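Putative aldo/keto reductase (Salmonella enterica subsp. enterica serovar Typhimurium, PDB 4R9O) probably works as an NADP-dependent oxidoreductase, with the TIM-barrel fold of the aldo/keto reductase family. Local coordinates at residues C[85-90]-C[126-131]; C[104-109]-C[142-147]; C[9-14]-C[178-183]. All coordinates share one frame; numbering follows the deposited sequence.

Interaction 1: residues C[85-90]-C[126-131]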
ATOM      1  N   THR C  85      -8.169 -26.166  22.984  1.00 28.61           N
ATOM      2  CA  THR C  85      -8.925 -26.223  21.744  1.00 27.61           C
ATOM      3  C   THR C  85      -9.603 -24.883  21.454  1.00 27.36           C
ATOM      4  O   THR C  85      -9.462 -23.925  22.224  1.00 27.92           O
ATOM      5  CB  THR C  85      -9.963 -27.365  21.760  1.00 28.33           C
ATOM      6  OG1 THR C  85     -10.494 -27.531  20.438  1.00 28.33           O
ATOM      7  CG2 THR C  85     -11.085 -27.084  22.753  1.00 30.52           C
ATOM      8  N   LYS C  86     -10.295 -24.805  20.320  1.00 27.33           N
ATOM      9  CA  LYS C  86     -10.813 -23.531  19.830  1.00 28.44           C
ATOM     10  C   LYS C  86     -12.164 -23.676  19.166  1.00 30.10           C
ATOM     11  O   LYS C  86     -12.535 -24.764  18.738  1.00 29.11           O
ATOM     12  CB  LYS C  86      -9.854 -22.888  18.817  1.00 27.21           C
ATOM     13  CG  LYS C  86      -8.381 -23.074  19.060  1.00 28.31           C
ATOM     14  CD  LYS C  86      -7.594 -22.332  17.984  1.00 30.94           C
ATOM     15  CE  LYS C  86      -6.115 -22.664  18.027  1.00 30.43           C
ATOM     16  NZ  LYS C  86      -5.846 -24.090  17.675  1.00 33.38           N
ATOM     17  N   CYS C  87     -12.874 -22.554  19.061  1.00 25.31           N
ATOM     18  CA  CYS C  87     -14.105 -22.461  18.291  1.00 26.57           C
ATOM     19  C   CYS C  87     -14.241 -21.040  17.740  1.00 29.91           C
ATOM     20  O   CYS C  87     -13.504 -20.141  18.153  1.00 30.14           O
ATOM     21  CB  CYS C  87     -15.323 -22.824  19.142  1.00 27.16           C
ATOM     22  SG  CYS C  87     -15.711 -21.649  20.460  1.00 35.70           S
ATOM     23  N   GLY C  88     -15.169 -20.839  16.809  1.00 26.84           N
ATOM     24  CA  GLY C  88     -15.382 -19.524  16.231  1.00 27.41           C
ATOM     25  C   GLY C  88     -15.417 -19.518  14.716  1.00 30.81           C
ATOM     26  O   GLY C  88     -16.011 -18.628  14.099  1.00 30.09           O
ATOM     27  N   ILE C  89     -14.807 -20.523  14.099  1.00 30.45           N
ATOM     28  CA  ILE C  89     -14.835 -20.603  12.643  1.00 30.18           C
ATOM     29  C   ILE C  89     -15.864 -21.635  12.158  1.00 30.51           C
ATOM     30  O   ILE C  89     -16.057 -22.687  12.776  1.00 29.98           O
ATOM     31  CB  ILE C  89     -13.439 -20.927  12.087  1.00 29.58           C
ATOM     32  CG1 ILE C  89     -12.431 -19.867  12.559  1.00 30.88           C
ATOM     33  CG2 ILE C  89     -13.460 -21.000  10.563  1.00 29.60           C
ATOM     34  CD1 ILE C  89     -11.002 -20.151  12.144  1.00 29.55           C
ATOM     35  N   ALA C  90     -16.556 -21.303  11.071  1.00 29.42           N
ATOM     36  CA  ALA C  90     -17.488 -22.227  10.434  1.00 31.98           C
ATOM     37  C   ALA C  90     -17.041 -22.494   8.996  1.00 32.95           C
ATOM     38  O   ALA C  90     -16.961 -21.566   8.191  1.00 33.26           O
ATOM     39  CB  ALA C  90     -18.897 -21.670  10.470  1.00 30.11           C
ATOM     40  N   ASP C 126      -8.439 -27.684  29.329  1.00 30.85           N
ATOM     41  CA  ASP C 126      -7.530 -26.812  30.060  1.00 29.37           C
ATOM     42  C   ASP C 126      -7.661 -25.380  29.581  1.00 28.65           C
ATOM     43  O   ASP C 126      -7.620 -24.453  30.379  1.00 29.66           O
ATOM     44  CB  ASP C 126      -6.089 -27.288  29.924  1.00 27.44           C
ATOM     45  CG  ASP C 126      -5.871 -28.651  30.572  1.00 34.16           C
ATOM     46  OD1 ASP C 126      -5.519 -28.692  31.767  1.00 35.52           O
ATOM     47  OD2 ASP C 126      -6.064 -29.675  29.885  1.00 34.12           O
ATOM     48  N   MET C 127      -7.826 -25.203  28.278  1.00 24.98           N
ATOM     49  CA  MET C 127      -8.050 -23.877  27.729  1.00 24.24           C
ATOM     50  C   MET C 127      -8.903 -23.893  26.457  1.00 29.28           C
ATOM     51  O   MET C 127      -8.764 -24.766  25.605  1.00 26.99           O
ATOM     52  CB  MET C 127      -6.701 -23.179  27.461  1.00 24.28           C
ATOM     53  CG  MET C 127      -6.836 -21.753  26.916  1.00 28.60           C
ATOM     54  SD  MET C 127      -5.338 -20.750  27.127  1.00 38.44           S
ATOM     55  CE  MET C 127      -4.199 -21.550  25.998  1.00 40.10           C
ATOM     56  N   LEU C 128      -9.800 -22.916  26.351  1.00 28.33           N
ATOM     57  CA  LEU C 128     -10.609 -22.732  25.152  1.00 27.78           C
ATOM     58  C   LEU C 128     -10.313 -21.363  24.538  1.00 28.29           C
ATOM     59  O   LEU C 128     -10.291 -20.349  25.245  1.00 25.81           O
ATOM     60  CB  LEU C 128     -12.098 -22.865  25.481  1.00 28.08           C
ATOM     61  CG  LEU C 128     -13.091 -22.685  24.325  1.00 31.44           C
ATOM     62  CD1 LEU C 128     -13.004 -23.824  23.298  1.00 31.16           C
ATOM     63  CD2 LEU C 128     -14.503 -22.555  24.848  1.00 30.19           C
ATOM     64  N   LEU C 129     -10.079 -21.343  23.227  1.00 25.05           N
ATOM     65  CA  LEU C 129      -9.765 -20.105  22.517  1.00 24.00           C
ATOM     66  C   LEU C 129     -10.865 -19.696  21.529  1.00 24.17           C
ATOM     67  O   LEU C 129     -11.514 -20.543  20.930  1.00 26.75           O
ATOM     68  CB  LEU C 129      -8.446 -20.246  21.752  1.00 24.74           C
ATOM     69  CG  LEU C 129      -7.181 -20.768  22.436  1.00 27.06           C
ATOM     70  CD1 LEU C 129      -6.018 -20.747  21.437  1.00 28.20           C
ATOM     71  CD2 LEU C 129      -6.849 -19.962  23.690  1.00 24.26           C
ATOM     72  N   ILE C 130     -11.068 -18.392  21.368  1.00 24.14           N
ATOM     73  CA  ILE C 130     -11.743 -17.868  20.188  1.00 23.67           C
ATOM     74  C   ILE C 130     -10.730 -17.901  19.042  1.00 23.73           C
ATOM     75  O   ILE C 130      -9.661 -17.270  19.110  1.00 22.74           O
ATOM     76  CB  ILE C 130     -12.269 -16.418  20.390  1.00 27.61           C
ATOM     77  CG1 ILE C 130     -13.051 -16.299  21.701  1.00 27.37           C
ATOM     78  CG2 ILE C 130     -13.139 -15.989  19.198  1.00 28.09           C
ATOM     79  CD1 ILE C 130     -14.373 -17.096  21.704  1.00 30.35           C
ATOM     80  N   HIS C 131     -11.073 -18.639  17.994  1.00 25.16           N
ATOM     81  CA  HIS C 131     -10.126 -18.994  16.940  1.00 26.91           C
ATOM     82  C   HIS C 131      -9.686 -17.787  16.116  1.00 27.94           C
ATOM     83  O   HIS C 131      -8.512 -17.655  15.737  1.00 26.50           O
ATOM     84  CB  HIS C 131     -10.762 -20.048  16.032  1.00 25.31           C
ATOM     85  CG  HIS C 131      -9.776 -20.914  15.303  1.00 24.77           C
ATOM     86  ND1 HIS C 131     -10.107 -22.153  14.809  1.00 24.44           N
ATOM     87  CD2 HIS C 131      -8.474 -20.709  14.982  1.00 24.67           C
ATOM     88  CE1 HIS C 131      -9.049 -22.686  14.216  1.00 26.52           C
ATOM     89  NE2 HIS C 131      -8.048 -21.830  14.305  1.00 27.17           N
TER
HETATM   90  O   HOH W   1     -12.981 -22.593  15.186  1.00 35.29           O
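T85 and L128 are bridge partners where the neighbouring parallel barrel strands 82-90 and 125-130 meet. Four backbone hydrogen bonds join the segments. T85 N gives to M127 O at 3.0 Å, and T85 O takes L129 N at 2.8 Å. C87 N gives to L129 O at 3.1 Å, and C87 O takes H131 N at 2.9 Å. T85 and C87 thus spend both backbone polar groups on this edge, whereas K86 turns its backbone to D56 and L128 turns its own to H157. T85 OG1 is hydrogen-bonded to E64, and H131 O takes N162 ND2.

The H131 ring closes the contact. K86 CD lies over one face, 3.6 Å from the ring centroid, and I89 CD1 lies over the other at 3.5 Å. Both are CH-pi contacts, and together they sandwich the imidazole and limit its rotation. H131 CG is roughly anti to the backbone N (chi1 -155°), which places the ring between them. One water sits in the ring plane at the edge. It accepts from I89 N at 3.0 Å and is hydrogen-bonded to H131 ND1 at 2.9 Å. H131 NE2 bonds E224 of a second subunit.

K86 NZ is held by D53, Y58 and the carbonyl of H54. D53, Y58, K86 and H131 match the catalytic tetrad of aldo/keto reductases, with Y58 the likely proton donor.

T85, C87, L128 and I130 face outward. Helix 106-119 covers T85, C87 and L128, and helix 139-151 covers L128 and I130. Strands 51-53 and 155-161 flank the pair.

Interaction 2: residues C[104-109]-C[142-147]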
ATOM      1  N   THR C 104     -19.617 -16.600  16.769  1.00 26.71           N
ATOM      2  CA  THR C 104     -19.139 -16.392  18.125  1.00 27.31           C
ATOM      3  C   THR C 104     -20.265 -16.084  19.105  1.00 28.70           C
ATOM      4  O   THR C 104     -20.037 -15.477  20.149  1.00 31.27           O
ATOM      5  CB  THR C 104     -18.083 -15.262  18.186  1.00 29.39           C
ATOM      6  OG1 THR C 104     -18.596 -14.068  17.568  1.00 33.64           O
ATOM      7  CG2 THR C 104     -16.805 -15.692  17.479  1.00 28.80           C
ATOM      8  N   ASP C 105     -21.478 -16.507  18.769  1.00 28.42           N
ATOM      9  CA  ASP C 105     -22.609 -16.369  19.671  1.00 32.79           C
ATOM     10  C   ASP C 105     -22.443 -17.265  20.904  1.00 33.70           C
ATOM     11  O   ASP C 105     -21.719 -18.265  20.871  1.00 31.37           O
ATOM     12  CB  ASP C 105     -23.913 -16.698  18.932  1.00 39.48           C
ATOM     13  CG  ASP C 105     -24.102 -15.847  17.673  1.00 46.56           C
ATOM     14  OD1 ASP C 105     -23.932 -14.609  17.753  1.00 52.06           O
ATOM     15  OD2 ASP C 105     -24.397 -16.416  16.596  1.00 46.11           O
ATOM     16  N   ARG C 106     -23.119 -16.892  21.985  1.00 29.00           N
ATOM     17  CA  ARG C 106     -23.039 -17.593  23.262  1.00 29.54           C
ATOM     18  C   ARG C 106     -23.354 -19.099  23.180  1.00 34.66           C
ATOM     19  O   ARG C 106     -22.616 -19.925  23.724  1.00 32.32           O
ATOM     20  CB  ARG C 106     -23.992 -16.935  24.261  1.00 34.83           C
ATOM     21  CG  ARG C 106     -23.885 -17.458  25.691  1.00 37.51           C
ATOM     22  CD  ARG C 106     -25.202 -17.269  26.445  1.00 42.99           C
ATOM     23  NE  ARG C 106     -26.178 -18.281  26.047  1.00 49.46           N
ATOM     24  CZ  ARG C 106     -26.482 -19.362  26.766  1.00 53.65           C
ATOM     25  NH1 ARG C 106     -25.904 -19.571  27.945  1.00 54.07           N
ATOM     26  NH2 ARG C 106     -27.379 -20.227  26.311  1.00 56.57           N
ATOM     27  N   ARG C 107     -24.447 -19.464  22.517  1.00 30.68           N
ATOM     28  CA  ARG C 107     -24.859 -20.860  22.544  1.00 33.72           C
ATOM     29  C   ARG C 107     -23.934 -21.725  21.669  1.00 31.61           C
ATOM     30  O   ARG C 107     -23.618 -22.864  22.027  1.00 30.33           O
ATOM     31  CB  ARG C 107     -26.330 -21.014  22.126  1.00 39.67           C
ATOM     32  CG  ARG C 107     -26.778 -22.475  22.105  1.00 46.48           C
ATOM     33  CD  ARG C 107     -28.275 -22.692  21.852  1.00 55.84           C
ATOM     34  NE  ARG C 107     -28.495 -23.909  21.062  1.00 61.25           N
ATOM     35  CZ  ARG C 107     -29.268 -24.925  21.434  1.00 67.39           C
ATOM     36  NH1 ARG C 107     -29.396 -25.990  20.646  1.00 68.86           N
ATOM     37  NH2 ARG C 107     -29.901 -24.889  22.600  1.00 72.05           N
ATOM     38  N   HIS C 108     -23.462 -21.180  20.552  1.00 31.01           N
ATOM     39  CA  HIS C 108     -22.488 -21.893  19.725  1.00 31.64           C
ATOM     40  C   HIS C 108     -21.165 -22.163  20.465  1.00 30.56           C
ATOM     41  O   HIS C 108     -20.574 -23.236  20.334  1.00 31.27           O
ATOM     42  CB  HIS C 108     -22.198 -21.114  18.442  1.00 30.28           C
ATOM     43  CG  HIS C 108     -21.148 -21.748  17.581  1.00 29.39           C
ATOM     44  ND1 HIS C 108     -21.410 -22.817  16.753  1.00 29.85           N
ATOM     45  CD2 HIS C 108     -19.831 -21.466  17.430  1.00 27.93           C
ATOM     46  CE1 HIS C 108     -20.299 -23.170  16.128  1.00 30.59           C
ATOM     47  NE2 HIS C 108     -19.327 -22.364  16.519  1.00 29.35           N
ATOM     48  N   ILE C 109     -20.696 -21.187  21.227  1.00 27.04           N
ATOM     49  CA  ILE C 109     -19.471 -21.368  21.990  1.00 28.49           C
ATOM     50  C   ILE C 109     -19.669 -22.498  23.005  1.00 29.51           C
ATOM     51  O   ILE C 109     -18.833 -23.398  23.130  1.00 28.57           O
ATOM     52  CB  ILE C 109     -19.054 -20.059  22.702  1.00 28.51           C
ATOM     53  CG1 ILE C 109     -18.691 -18.996  21.651  1.00 26.79           C
ATOM     54  CG2 ILE C 109     -17.901 -20.331  23.662  1.00 25.88           C
ATOM     55  CD1 ILE C 109     -18.459 -17.555  22.211  1.00 26.34           C
ATOM     56  N   VAL C 142     -19.707 -13.609  24.513  1.00 28.53           N
ATOM     57  CA  VAL C 142     -18.566 -14.492  24.727  1.00 29.00           C
ATOM     58  C   VAL C 142     -18.311 -14.650  26.225  1.00 31.04           C
ATOM     59  O   VAL C 142     -18.118 -15.765  26.707  1.00 30.89           O
ATOM     60  CB  VAL C 142     -17.295 -13.957  24.025  1.00 29.65           C
ATOM     61  CG1 VAL C 142     -16.078 -14.871  24.300  1.00 25.23           C
ATOM     62  CG2 VAL C 142     -17.550 -13.812  22.527  1.00 29.89           C
ATOM     63  N   ALA C 143     -18.336 -13.534  26.953  1.00 30.83           N
ATOM     64  CA  ALA C 143     -18.158 -13.560  28.402  1.00 30.91           C
ATOM     65  C   ALA C 143     -19.207 -14.437  29.084  1.00 30.66           C
ATOM     66  O   ALA C 143     -18.878 -15.179  29.996  1.00 31.06           O
ATOM     67  CB  ALA C 143     -18.210 -12.147  28.981  1.00 30.69           C
ATOM     68  N   GLU C 144     -20.464 -14.345  28.663  1.00 29.36           N
ATOM     69  CA  GLU C 144     -21.497 -15.211  29.240  1.00 32.29           C
ATOM     70  C   GLU C 144     -21.127 -16.677  29.025  1.00 31.74           C
ATOM     71  O   GLU C 144     -21.177 -17.474  29.956  1.00 33.30           O
ATOM     72  CB  GLU C 144     -22.876 -14.929  28.638  1.00 38.68           C
ATOM     73  CG  GLU C 144     -23.524 -13.621  29.086  1.00 44.39           C
ATOM     74  CD  GLU C 144     -24.903 -13.408  28.477  1.00 52.31           C
ATOM     75  OE1 GLU C 144     -25.216 -12.254  28.115  1.00 55.70           O
ATOM     76  OE2 GLU C 144     -25.678 -14.387  28.369  1.00 55.80           O
ATOM     77  N   ALA C 145     -20.739 -17.023  27.801  1.00 29.75           N
ATOM     78  CA  ALA C 145     -20.375 -18.401  27.492  1.00 31.17           C
ATOM     79  C   ALA C 145     -19.193 -18.849  28.349  1.00 29.79           C
ATOM     80  O   ALA C 145     -19.250 -19.904  28.995  1.00 29.13           O
ATOM     81  CB  ALA C 145     -20.057 -18.557  26.008  1.00 30.09           C
ATOM     82  N   PHE C 146     -18.134 -18.045  28.356  1.00 24.88           N
ATOM     83  CA  PHE C 146     -16.945 -18.360  29.139  1.00 28.81           C
ATOM     84  C   PHE C 146     -17.290 -18.508  30.623  1.00 32.02           C
ATOM     85  O   PHE C 146     -16.812 -19.440  31.274  1.00 31.56           O
ATOM     86  CB  PHE C 146     -15.857 -17.287  28.959  1.00 27.11           C
ATOM     87  CG  PHE C 146     -15.120 -17.368  27.640  1.00 26.31           C
ATOM     88  CD1 PHE C 146     -14.034 -16.542  27.398  1.00 26.15           C
ATOM     89  CD2 PHE C 146     -15.508 -18.260  26.649  1.00 27.34           C
ATOM     90  CE1 PHE C 146     -13.340 -16.604  26.191  1.00 25.70           C
ATOM     91  CE2 PHE C 146     -14.825 -18.325  25.440  1.00 28.26           C
ATOM     92  CZ  PHE C 146     -13.732 -17.484  25.218  1.00 28.84           C
ATOM     93  N   GLN C 147     -18.115 -17.596  31.150  1.00 35.16           N
ATOM     94  CA  GLN C 147     -18.597 -17.683  32.533  1.00 39.49           C
ATOM     95  C   GLN C 147     -19.268 -19.018  32.824  1.00 37.55           C
ATOM     96  O   GLN C 147     -19.018 -19.649  33.856  1.00 37.75           O
ATOM     97  CB  GLN C 147     -19.594 -16.564  32.857  1.00 49.93           C
ATOM     98  CG  GLN C 147     -19.012 -15.164  32.988  1.00 58.50           C
ATOM     99  CD  GLN C 147     -17.514 -15.173  33.139  1.00 64.87           C
ATOM    100  OE1 GLN C 147     -16.778 -15.031  32.161  1.00 66.02           O
ATOM    101  NE2 GLN C 147     -17.048 -15.347  34.369  1.00 69.35           N
TER
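T104 OG1 is held by D134 through a hydrogen bond, with a weak second bond from R285 of a third subunit. The backbone O of T104 faces the partner helix and lies 3.8 Å from V142 CG2. The next residue, D105, takes the N-cap position of helix 106-119. Its carboxylate makes no capping bond and instead forms a salt bridge to R285 of that third subunit.

Beyond this start the contact is apolar. I109 is the central side chain and splits its two branches between three partners. CG1 is anti to the carbonyl carbon (chi1 -65°), and it carries CD1 to V142 CG2 at 3.9 Å. The other branch, CG2, reaches A145 CB at 3.6 Å. The same methyl meets F146 CE2 at 4.1 Å, coming in at the edge of the ring and near its plane. V142 CG1 lies over one face of that ring, so V142 helps to fix how the phenyl is turned. F146 also stacks with F158.

A145 is small, and here the backbones come close. Its CB stands 3.7 Å from R106 O, and the CA atoms of R106 and A145 are 5.1 Å apart.

Toward solvent the contact is looser. R106 and E144 cross at about a right angle, and R106 CD lies 3.5 Å from E144 OE2. The charged ends do not pair. R106 NE and E144 OE2 are 4.6 Å apart, with the oxygen well out of the guanidinium plane. The attraction there is probably only a general one between opposite charges.

I130 of strand 125-130 lies beneath T104, I109, V142 and F146. Two neighbouring outer helices packed over the strand between them in sequence are characteristic of the TIM barrel.

Interaction 3: residues C[9-14]-C[178-183]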
ATOM      1  N   THR C   9       4.627 -20.793  33.089  1.00 38.50           N
ATOM      2  CA  THR C   9       3.330 -20.192  33.373  1.00 39.07           C
ATOM      3  C   THR C   9       3.033 -19.170  32.282  1.00 36.32           C
ATOM      4  O   THR C   9       3.765 -18.199  32.128  1.00 34.43           O
ATOM      5  CB  THR C   9       3.306 -19.527  34.759  1.00 42.98           C
ATOM      6  OG1 THR C   9       3.702 -20.486  35.747  1.00 45.69           O
ATOM      7  CG2 THR C   9       1.909 -19.020  35.087  1.00 41.86           C
ATOM      8  N   ILE C  10       1.964 -19.382  31.520  1.00 33.96           N
ATOM      9  CA  ILE C  10       1.759 -18.581  30.315  1.00 30.85           C
ATOM     10  C   ILE C  10       1.161 -17.200  30.580  1.00 30.92           C
ATOM     11  O   ILE C  10       1.273 -16.311  29.739  1.00 34.38           O
ATOM     12  CB  ILE C  10       0.874 -19.323  29.309  1.00 32.21           C
ATOM     13  CG1 ILE C  10      -0.570 -19.386  29.815  1.00 36.13           C
ATOM     14  CG2 ILE C  10       1.434 -20.723  29.069  1.00 36.63           C
ATOM     15  CD1 ILE C  10      -1.512 -20.050  28.859  1.00 38.26           C
ATOM     16  N   ALA C  11       0.556 -17.010  31.750  1.00 32.51           N
ATOM     17  CA  ALA C  11      -0.092 -15.744  32.094  1.00 33.78           C
ATOM     18  C   ALA C  11      -0.210 -15.654  33.616  1.00 39.04           C
ATOM     19  O   ALA C  11      -0.151 -16.689  34.280  1.00 37.51           O
ATOM     20  CB  ALA C  11      -1.463 -15.665  31.426  1.00 29.38           C
ATOM     21  N   PRO C  12      -0.404 -14.433  34.150  0.57 42.32           N
ATOM     22  CA  PRO C  12      -0.801 -14.285  35.555  0.57 45.81           C
ATOM     23  C   PRO C  12      -2.101 -15.044  35.833  0.57 47.46           C
ATOM     24  O   PRO C  12      -3.072 -14.877  35.088  0.57 44.62           O
ATOM     25  CB  PRO C  12      -0.991 -12.770  35.716  0.57 45.23           C
ATOM     26  CG  PRO C  12      -0.141 -12.168  34.644  0.57 44.39           C
ATOM     27  CD  PRO C  12      -0.195 -13.128  33.495  0.57 42.18           C
ATOM     28  N   GLN C  13      -2.094 -15.870  36.883  0.57 51.89           N
ATOM     29  CA  GLN C  13      -3.197 -16.775  37.232  0.57 54.43           C
ATOM     30  C   GLN C  13      -3.406 -17.872  36.181  0.57 51.41           C
ATOM     31  O   GLN C  13      -4.353 -18.657  36.275  0.57 50.90           O
ATOM     32  CB  GLN C  13      -4.512 -16.008  37.428  0.57 58.84           C
ATOM     33  CG  GLN C  13      -4.390 -14.654  38.119  0.57 64.99           C
ATOM     34  CD  GLN C  13      -5.091 -13.552  37.337  0.57 69.43           C
ATOM     35  OE1 GLN C  13      -6.294 -13.628  37.073  0.57 69.17           O
ATOM     36  NE2 GLN C  13      -4.337 -12.529  36.951  0.57 69.84           N
ATOM     37  N   GLY C  14      -2.521 -17.930  35.188  0.57 48.91           N
ATOM     38  CA  GLY C  14      -2.687 -18.831  34.061  0.57 45.43           C
ATOM     39  C   GLY C  14      -2.190 -20.237  34.326  0.57 45.04           C
ATOM     40  O   GLY C  14      -1.555 -20.498  35.346  0.57 46.62           O
ATOM     41  N   THR C 178      -8.072 -13.360  33.700  1.00 35.82           N
ATOM     42  CA  THR C 178      -7.142 -12.961  32.650  1.00 33.54           C
ATOM     43  C   THR C 178      -7.160 -13.893  31.445  1.00 30.51           C
ATOM     44  O   THR C 178      -7.072 -15.112  31.604  1.00 28.89           O
ATOM     45  CB  THR C 178      -5.706 -12.921  33.181  1.00 37.63           C
ATOM     46  OG1 THR C 178      -5.679 -12.194  34.412  1.00 42.07           O
ATOM     47  CG2 THR C 178      -4.763 -12.282  32.158  1.00 35.43           C
ATOM     48  N   LEU C 179      -7.258 -13.321  30.245  1.00 28.71           N
ATOM     49  CA  LEU C 179      -7.063 -14.099  29.023  1.00 28.02           C
ATOM     50  C   LEU C 179      -5.644 -14.667  29.045  1.00 28.48           C
ATOM     51  O   LEU C 179      -4.676 -13.945  29.295  1.00 27.09           O
ATOM     52  CB  LEU C 179      -7.307 -13.237  27.781  1.00 29.13           C
ATOM     53  CG  LEU C 179      -8.778 -12.911  27.476  1.00 27.63           C
ATOM     54  CD1 LEU C 179      -8.907 -11.887  26.332  1.00 27.85           C
ATOM     55  CD2 LEU C 179      -9.530 -14.186  27.146  1.00 28.97           C
ATOM     56  N   ALA C 180      -5.502 -15.965  28.812  1.00 26.28           N
ATOM     57  CA  ALA C 180      -4.227 -16.587  29.125  1.00 26.78           C
ATOM     58  C   ALA C 180      -3.278 -16.634  27.934  1.00 29.31           C
ATOM     59  O   ALA C 180      -2.104 -16.974  28.090  1.00 31.76           O
ATOM     60  CB  ALA C 180      -4.455 -17.975  29.677  1.00 31.36           C
ATOM     61  N   THR C 181      -3.777 -16.304  26.745  1.00 26.46           N
ATOM     62  CA  THR C 181      -2.909 -16.227  25.574  1.00 27.56           C
ATOM     63  C   THR C 181      -3.597 -15.562  24.388  1.00 29.03           C
ATOM     64  O   THR C 181      -4.830 -15.458  24.324  1.00 25.34           O
ATOM     65  CB  THR C 181      -2.409 -17.623  25.103  1.00 28.29           C
ATOM     66  OG1 THR C 181      -1.233 -17.463  24.299  1.00 27.90           O
ATOM     67  CG2 THR C 181      -3.468 -18.326  24.270  1.00 30.41           C
ATOM     68  N   ASN C 182      -2.767 -15.123  23.452  1.00 26.60           N
ATOM     69  CA  ASN C 182      -3.213 -14.711  22.132  1.00 26.17           C
ATOM     70  C   ASN C 182      -2.317 -15.473  21.183  1.00 27.26           C
ATOM     71  O   ASN C 182      -1.136 -15.160  21.042  1.00 28.26           O
ATOM     72  CB  ASN C 182      -3.100 -13.192  21.947  1.00 21.55           C
ATOM     73  CG  ASN C 182      -3.692 -12.693  20.618  1.00 23.76           C
ATOM     74  OD1 ASN C 182      -4.313 -13.449  19.858  1.00 22.48           O
ATOM     75  ND2 ASN C 182      -3.519 -11.390  20.353  1.00 21.89           N
ATOM     76  N   GLN C 183      -2.868 -16.528  20.607  1.00 25.88           N
ATOM     77  CA  GLN C 183      -2.137 -17.410  19.722  1.00 28.83           C
ATOM     78  C   GLN C 183      -1.953 -16.728  18.370  1.00 32.73           C
ATOM     79  O   GLN C 183      -2.934 -16.400  17.695  1.00 33.95           O
ATOM     80  CB  GLN C 183      -2.886 -18.745  19.587  1.00 32.49           C
ATOM     81  CG  GLN C 183      -2.081 -19.833  18.931  1.00 35.71           C
ATOM     82  CD  GLN C 183      -2.805 -21.166  18.908  1.00 40.70           C
ATOM     83  OE1 GLN C 183      -3.063 -21.721  17.836  1.00 45.65           O
ATOM     84  NE2 GLN C 183      -3.095 -21.709  20.091  1.00 34.84           N
TER
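I10 and A11 press against A180, and this is the tight part of the contact. I10 CD1 approaches A180 O to 3.2 Å and A180 CB to 3.7 Å. CG1 of I10 occupies the crowded position between the backbone N and the carbonyl carbon (chi1 71°). That torsion brings the end of the chain against A180. A11 CB comes to the same carbonyl, 3.6 Å from A180 O, and lies 4.2 Å from A180 CB. A180 O is thus covered by methyl and methylene groups. It is buried and has no polar partner in the model. P15 and M127 pack on the side chain of A180, and I207 packs on A11.

Segment 9-14 runs from the end of strand 7-9 through the loop before strand 16-23; the two strands pair antiparallel. Such an N-terminal hairpin closes the bottom of the barrel in aldo/keto reductases. The A180 side belongs to the chain that leads into barrel strand 182-185, so the hairpin loop rests on the entry to that strand. The loop makes a type II beta turn from A11 to G14, closed in one conformer by G14 N to A11 O at 2.8 Å.

At the turn the packing thins. P12, Q13 and G14 are each modelled in two conformers. In one, P12 O lies 3.8 Å from T178 CB, and the P12 ring is partly exposed. Q13 is exposed and crosses T178 at about a right angle. Its NE2 gives T178 OG1 a weak hydrogen bond of 2.9 Å, bent to 120°. Q13 is poorly ordered, so this bond is doubtful.

Interactions 1 and 2 have centres about 11 Å apart and touch. They meet at I130, and C87 packs on I109. Helix 106-119, strand 125-130 and helix 139-151 follow one another in the chain, so the segments of the two contacts alternate. Interaction 3 joins more distant parts of the sequence and encloses both others. Its centre is about 15 Å from that of interaction 1, and they meet where K86 and L129 touch Q183. The centres of interactions 2 and 3 are about 19 Å apart, and these two do not touch. Together the three contacts run from the outer helices through the barrel wall to its hairpin-covered end, with the probable active site at interaction 1.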